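PDB 3FJU: carboxypeptidase A inhibitor from Ascaris suum, which inhibits carboxypeptidase A and is a secreted metalloprotease inhibitor of family I44. Local coordinates for residues K34-I39 and K58-D63; K15-N20 and T38-S43. One frame throughout, in Å; residues are numbered along the deposited sequence.

Contact 1 (K34-I39 and K58-D63); sequences KEHFTI and KGCCWD. Unlike the reference sequence in segment 58-63: Gly59 (reference Leu), Cys60 (reference Pro), Cys61 (reference Trp), Trp62 (reference Gly), Asp63 (reference Leu). With ZN (zinc ion), chain C.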
loop_
_atom_site.group_PDB
_atom_site.type_symbol
_atom_site.label_atom_id
_atom_site.label_comp_id
_atom_site.label_asym_id
_atom_site.label_seq_id
_atom_site.Cartn_x
_atom_site.Cartn_y
_atom_site.Cartn_z
ATOM N N LYS B 34 3.054 7.409 -21.464
ATOM C CA LYS B 34 1.817 6.628 -21.557
ATOM C C LYS B 34 1.618 5.655 -20.403
ATOM O O LYS B 34 0.507 5.581 -19.851
ATOM C CB LYS B 34 1.742 5.907 -22.910
ATOM C CG LYS B 34 1.595 6.890 -24.074
ATOM C CD LYS B 34 0.536 7.944 -23.779
ATOM C CE LYS B 34 1.055 9.346 -24.054
ATOM N NZ LYS B 34 0.127 10.398 -23.565
ATOM N N GLU B 35 2.670 4.920 -20.049
ATOM C CA GLU B 35 2.571 3.862 -19.046
ATOM C C GLU B 35 2.645 4.423 -17.644
ATOM O O GLU B 35 2.062 3.838 -16.716
ATOM C CB GLU B 35 3.671 2.794 -19.206
ATOM C CG GLU B 35 3.618 1.933 -20.472
ATOM C CD GLU B 35 4.660 0.777 -20.495
ATOM O OE1 GLU B 35 5.677 0.749 -19.725
ATOM O OE2 GLU B 35 4.457 -0.132 -21.318
ATOM N N HIS B 36 3.377 5.527 -17.483
ATOM C CA HIS B 36 3.786 6.001 -16.158
ATOM C C HIS B 36 3.680 7.516 -15.922
ATOM O O HIS B 36 4.052 8.004 -14.835
ATOM C CB HIS B 36 5.215 5.500 -15.854
ATOM C CG HIS B 36 5.327 4.010 -15.815
ATOM N ND1 HIS B 36 4.669 3.240 -14.876
ATOM C CD2 HIS B 36 6.006 3.144 -16.606
ATOM C CE1 HIS B 36 4.953 1.965 -15.084
ATOM N NE2 HIS B 36 5.753 1.879 -16.134
ATOM N N PHE B 37 3.151 8.248 -16.905
ATOM C CA PHE B 37 3.017 9.716 -16.824
ATOM C C PHE B 37 4.278 10.395 -16.290
ATOM O O PHE B 37 4.244 11.253 -15.395
ATOM C CB PHE B 37 1.759 10.124 -16.050
ATOM C CG PHE B 37 0.497 9.722 -16.750
ATOM C CD1 PHE B 37 0.044 8.409 -16.687
ATOM C CD2 PHE B 37 -0.223 10.650 -17.515
ATOM C CE1 PHE B 37 -1.103 8.010 -17.378
ATOM C CE2 PHE B 37 -1.390 10.269 -18.180
ATOM C CZ PHE B 37 -1.830 8.938 -18.102
ATOM N N THR B 38 5.402 9.978 -16.860
ATOM C CA THR B 38 6.693 10.460 -16.431
ATOM C C THR B 38 7.681 10.503 -17.599
ATOM O O THR B 38 7.284 10.359 -18.756
ATOM C CB THR B 38 7.226 9.570 -15.295
ATOM O OG1 THR B 38 8.326 10.212 -14.651
ATOM C CG2 THR B 38 7.623 8.171 -15.808
ATOM N N ILE B 39 8.956 10.699 -17.271
ATOM C CA ILE B 39 10.012 10.879 -18.275
ATOM C C ILE B 39 11.009 9.733 -18.220
ATOM O O ILE B 39 11.103 9.033 -17.208
ATOM C CB ILE B 39 10.756 12.232 -18.077
ATOM C CG1 ILE B 39 11.500 12.257 -16.724
ATOM C CG2 ILE B 39 9.762 13.409 -18.258
ATOM C CD1 ILE B 39 12.247 13.578 -16.388
ATOM N N LYS B 58 13.398 0.729 -14.611
ATOM C CA LYS B 58 12.935 0.212 -15.895
ATOM C C LYS B 58 12.764 1.316 -16.951
ATOM O O LYS B 58 11.777 1.378 -17.684
ATOM C CB LYS B 58 11.677 -0.620 -15.697
ATOM C CG LYS B 58 12.014 -1.864 -14.888
ATOM C CD LYS B 58 10.876 -2.832 -14.810
ATOM C CE LYS B 58 9.881 -2.431 -13.747
ATOM N NZ LYS B 58 9.328 -3.651 -13.104
ATOM N N GLY B 59 13.738 2.206 -16.964
ATOM C CA GLY B 59 13.858 3.218 -18.004
ATOM C C GLY B 59 13.038 4.483 -17.825
ATOM O O GLY B 59 13.117 5.373 -18.673
ATOM N N CYS B 60 12.250 4.568 -16.743
ATOM C CA CYS B 60 11.453 5.776 -16.439
ATOM C C CYS B 60 11.633 6.262 -14.990
ATOM O O CYS B 60 11.993 5.477 -14.114
ATOM C CB CYS B 60 9.962 5.491 -16.672
ATOM S SG CYS B 60 9.542 4.736 -18.297
ATOM N N CYS B 61 11.375 7.551 -14.742
ATOM C CA CYS B 61 11.446 8.111 -13.381
ATOM C C CYS B 61 10.206 7.755 -12.575
ATOM O O CYS B 61 9.144 8.323 -12.799
ATOM C CB CYS B 61 11.615 9.632 -13.417
ATOM S SG CYS B 61 13.243 10.147 -14.044
ATOM N N TRP B 62 10.361 6.795 -11.666
ATOM C CA TRP B 62 9.252 6.271 -10.835
ATOM C C TRP B 62 9.205 6.911 -9.462
ATOM O O TRP B 62 10.229 7.298 -8.908
ATOM C CB TRP B 62 9.478 4.772 -10.592
ATOM C CG TRP B 62 9.063 3.844 -11.721
ATOM C CD1 TRP B 62 9.284 3.996 -13.077
ATOM C CD2 TRP B 62 8.395 2.600 -11.565
ATOM N NE1 TRP B 62 8.772 2.923 -13.754
ATOM C CE2 TRP B 62 8.219 2.051 -12.850
ATOM C CE3 TRP B 62 7.905 1.894 -10.447
ATOM C CZ2 TRP B 62 7.589 0.818 -13.055
ATOM C CZ3 TRP B 62 7.283 0.669 -10.647
ATOM C CH2 TRP B 62 7.127 0.141 -11.944
ATOM N N ASP B 63 8.007 6.997 -8.895
ATOM C CA ASP B 63 7.901 7.228 -7.457
ATOM C C ASP B 63 8.208 5.960 -6.665
ATOM O O ASP B 63 8.142 4.846 -7.199
ATOM C CB ASP B 63 6.479 7.678 -7.098
ATOM C CG ASP B 63 6.255 9.160 -7.352
ATOM O OD1 ASP B 63 7.037 9.945 -6.802
ATOM O OD2 ASP B 63 5.278 9.552 -8.051
HETATM ZN ZN ZN C . 6.012 -0.034 -17.293
HETATM O O HOH W 1 3.467 -0.359 -17.132
HETATM O O HOH W 2 7.949 -0.741 -16.700
#

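Contact 2 (K15-N20 and T38-S43); sequences KCVQKN and TIPCKS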
loop_
_atom_site.group_PDB
_atom_site.type_symbol
_atom_site.label_atom_id
_atom_site.label_comp_id
_atom_site.label_asym_id
_atom_site.label_seq_id
_atom_site.Cartn_x
_atom_site.Cartn_y
_atom_site.Cartn_z
ATOM N N LYS B 15 15.554 12.406 -29.175
ATOM C CA LYS B 15 15.137 13.764 -28.824
ATOM C C LYS B 15 15.638 14.147 -27.433
ATOM O O LYS B 15 15.879 13.277 -26.588
ATOM C CB LYS B 15 13.619 13.920 -28.932
ATOM C CG LYS B 15 13.005 13.479 -30.264
ATOM C CD LYS B 15 13.616 14.182 -31.490
ATOM C CE LYS B 15 12.875 13.784 -32.777
ATOM N NZ LYS B 15 13.355 14.540 -33.997
ATOM N N CYS B 16 15.792 15.453 -27.212
ATOM C CA CYS B 16 16.168 15.986 -25.909
ATOM C C CYS B 16 14.949 16.108 -24.992
ATOM O O CYS B 16 13.994 16.845 -25.285
ATOM C CB CYS B 16 16.851 17.343 -26.046
ATOM S SG CYS B 16 17.690 17.818 -24.514
ATOM N N VAL B 17 14.978 15.359 -23.895
ATOM C CA VAL B 17 13.937 15.469 -22.879
ATOM C C VAL B 17 14.214 16.737 -22.064
ATOM O O VAL B 17 15.225 16.829 -21.358
ATOM C CB VAL B 17 13.881 14.208 -21.984
ATOM C CG1 VAL B 17 12.758 14.338 -20.942
ATOM C CG2 VAL B 17 13.640 12.955 -22.850
ATOM N N GLN B 18 13.315 17.713 -22.142
ATOM C CA GLN B 18 13.617 19.006 -21.528
ATOM C C GLN B 18 13.604 19.014 -20.008
ATOM O O GLN B 18 14.364 19.765 -19.392
ATOM C CB GLN B 18 12.743 20.119 -22.099
ATOM C CG GLN B 18 13.138 20.529 -23.533
ATOM C CD GLN B 18 14.538 21.123 -23.646
ATOM O OE1 GLN B 18 15.029 21.795 -22.736
ATOM N NE2 GLN B 18 15.194 20.860 -24.768
ATOM N N LYS B 19 12.780 18.162 -19.403
ATOM C CA LYS B 19 12.680 18.146 -17.951
ATOM C C LYS B 19 14.017 17.768 -17.290
ATOM O O LYS B 19 14.452 18.421 -16.323
ATOM C CB LYS B 19 11.542 17.229 -17.495
ATOM C CG LYS B 19 10.879 17.680 -16.224
ATOM C CD LYS B 19 9.643 16.865 -15.872
ATOM C CE LYS B 19 8.376 17.386 -16.524
ATOM N NZ LYS B 19 7.157 16.882 -15.815
ATOM N N ASN B 20 14.689 16.749 -17.832
ATOM C CA ASN B 20 15.958 16.277 -17.262
ATOM C C ASN B 20 17.199 16.416 -18.161
ATOM O O ASN B 20 18.279 15.996 -17.787
ATOM C CB ASN B 20 15.824 14.853 -16.681
ATOM C CG ASN B 20 15.465 13.802 -17.738
ATOM O OD1 ASN B 20 15.182 14.132 -18.894
ATOM N ND2 ASN B 20 15.456 12.534 -17.333
ATOM N N THR B 38 5.402 9.978 -16.860
ATOM C CA THR B 38 6.693 10.460 -16.431
ATOM C C THR B 38 7.681 10.503 -17.599
ATOM O O THR B 38 7.284 10.359 -18.756
ATOM C CB THR B 38 7.226 9.570 -15.295
ATOM O OG1 THR B 38 8.326 10.212 -14.651
ATOM C CG2 THR B 38 7.623 8.171 -15.808
ATOM N N ILE B 39 8.956 10.699 -17.271
ATOM C CA ILE B 39 10.012 10.879 -18.275
ATOM C C ILE B 39 11.009 9.733 -18.220
ATOM O O ILE B 39 11.103 9.033 -17.208
ATOM C CB ILE B 39 10.756 12.232 -18.077
ATOM C CG1 ILE B 39 11.500 12.257 -16.724
ATOM C CG2 ILE B 39 9.762 13.409 -18.258
ATOM C CD1 ILE B 39 12.247 13.578 -16.388
ATOM N N PRO B 40 11.753 9.519 -19.318
ATOM C CA PRO B 40 12.787 8.487 -19.326
ATOM C C PRO B 40 14.010 8.872 -18.512
ATOM O O PRO B 40 14.250 10.054 -18.223
ATOM C CB PRO B 40 13.209 8.415 -20.805
ATOM C CG PRO B 40 12.186 9.123 -21.554
ATOM C CD PRO B 40 11.646 10.170 -20.631
ATOM N N CYS B 41 14.813 7.862 -18.201
ATOM C CA CYS B 41 16.054 8.051 -17.484
ATOM C C CYS B 41 16.979 6.885 -17.805
ATOM O O CYS B 41 16.531 5.808 -18.234
ATOM C CB CYS B 41 15.799 8.103 -15.979
ATOM S SG CYS B 41 14.774 6.703 -15.389
ATOM N N LYS B 42 18.267 7.104 -17.559
ATOM C CA LYS B 42 19.284 6.060 -17.667
ATOM C C LYS B 42 19.753 5.613 -16.295
ATOM O O LYS B 42 20.135 4.448 -16.121
ATOM C CB LYS B 42 20.465 6.563 -18.499
ATOM C CG LYS B 42 20.112 7.044 -19.894
ATOM C CD LYS B 42 19.648 5.919 -20.793
ATOM C CE LYS B 42 19.996 6.232 -22.249
ATOM N NZ LYS B 42 19.019 5.596 -23.155
ATOM N N SER B 43 19.732 6.541 -15.331
ATOM C CA SER B 43 20.045 6.228 -13.932
ATOM C C SER B 43 19.287 7.148 -12.990
ATOM O O SER B 43 18.652 8.108 -13.438
ATOM C CB SER B 43 21.552 6.357 -13.670
ATOM O OG SER B 43 21.960 7.711 -13.685
#

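Contact 1 (K34-I39 and K58-D63)
This is a partly buried contact between the C-terminal end of helix 26-36, with the turn that follows it, and strand 60-62; backbone and side-chain hydrogen bonds, an aromatic pair and a zinc ion gather here. The backbones meet where Cys61 N donates to Ile39 O (2.9 Å), almost in line with the C=O bond (176° at the oxygen). The same carbonyl oxygen lies 3.4 Å from Cys60 CA, a weaker CH contact. One residue earlier, Thr38 OG1 donates to Cys61 O at 2.8 Å, lying in the carbonyl plane on a lone pair. The hydroxyl reaches it because it is turned opposite the backbone N (chi1 -166°), a rotation that also lays CG2 of Thr38 against Cys60 CB at 3.7 Å. Residues 38 and 39 thus grip both the N-H and the C=O of Cys61.

Nearer the helix end, the imidazole of His36 lies beside Trp62, an oblique aromatic pair with planes at 44°. NE1 of the indole sits over the centre of one imidazole face, and His36 CE1 comes within 3.5 Å of Trp62 CZ2; CB of Glu35 lies over the opposite face, toward its rim. Flanked in this way, the imidazole presents NE2 to the zinc ion at 2.2 Å. OE1 of Glu35 and two waters complete the observed ligands, the carboxylate oxygen at a longer 2.6 Å.

Two disulfides tie the strand to the rest of the chain: Cys60 to Cys32 of helix 26-36 and Cys61 to Cys47. Trp62 and Asp63 touch the chain of another protein, while strand 60-62 pairs antiparallel with strand 55-57, onto which Trp62 also packs.

Contact 2 (K15-N20 and T38-S43)
Ile39 meets Val17, Lys19 and Asn20 in turn along its side chain. Its CB lies 4.1 Å from CG1 of Val17, and the CG2 branch touches that same methyl, the two side chains meeting obliquely. The other branch leaves toward Asn20: CG1 stands between the backbone N and the carbonyl carbon (chi1 64°) and comes 4.0 Å from Asn20 ND2. From there the extended chain places CD1 at the tip over the flat face of the Asn20 amide, 3.5 Å from CG of the asparagine. The terminal methyl also touches CB of Lys19 at 3.9 Å, the aliphatic root of an exposed lysine.

The amide that receives this methyl is held by its polar end. Asn20 ND2 donates to Pro40 O at 2.9 Å; the bond is somewhat bent at the hydrogen (146°), with Pro40 O close to the plane of the amide. A second bond from ND2 goes to Asp46 O. Two backbone acceptors on ND2 are consistent with the assigned amide orientation and restrain its rotation, leaving a face against the Ile39 methyl. Alongside, Val17 CG2 rests 4.1 Å from Pro40 CD, so the two methyls of the valine are divided between Ile39 and Pro40. Ile29 of helix 26-36 packs on both Val17 and Pro40.

Cys16 is tied to Cys4, whereas Cys41 is tied to Cys56; here the two sides meet through apolar side chains and one asparagine amide. The arrangement belongs to a compact disulfide-rich inhibitor fold, in which an N-terminal hairpin packs against the loop that follows the helix.

From the N terminus, the chain runs through strands 15-17 and 22-24 and then helix 26-36 before contact 2 brings 38-43 back to 15-20. Contact 1 starts at the same turn, from 34-39, and its loop runs through strand 55-57 to close at 58-63. The two loops therefore follow one another and meet at Thr38 and Ile39, in the loop after the helix. Of these, Ile39 serves both contacts. A probable hydrogen bond from Cys41 N to Gly59 O (3.0 Å) joins the contacts again, so the loop after the helix links both hairpins.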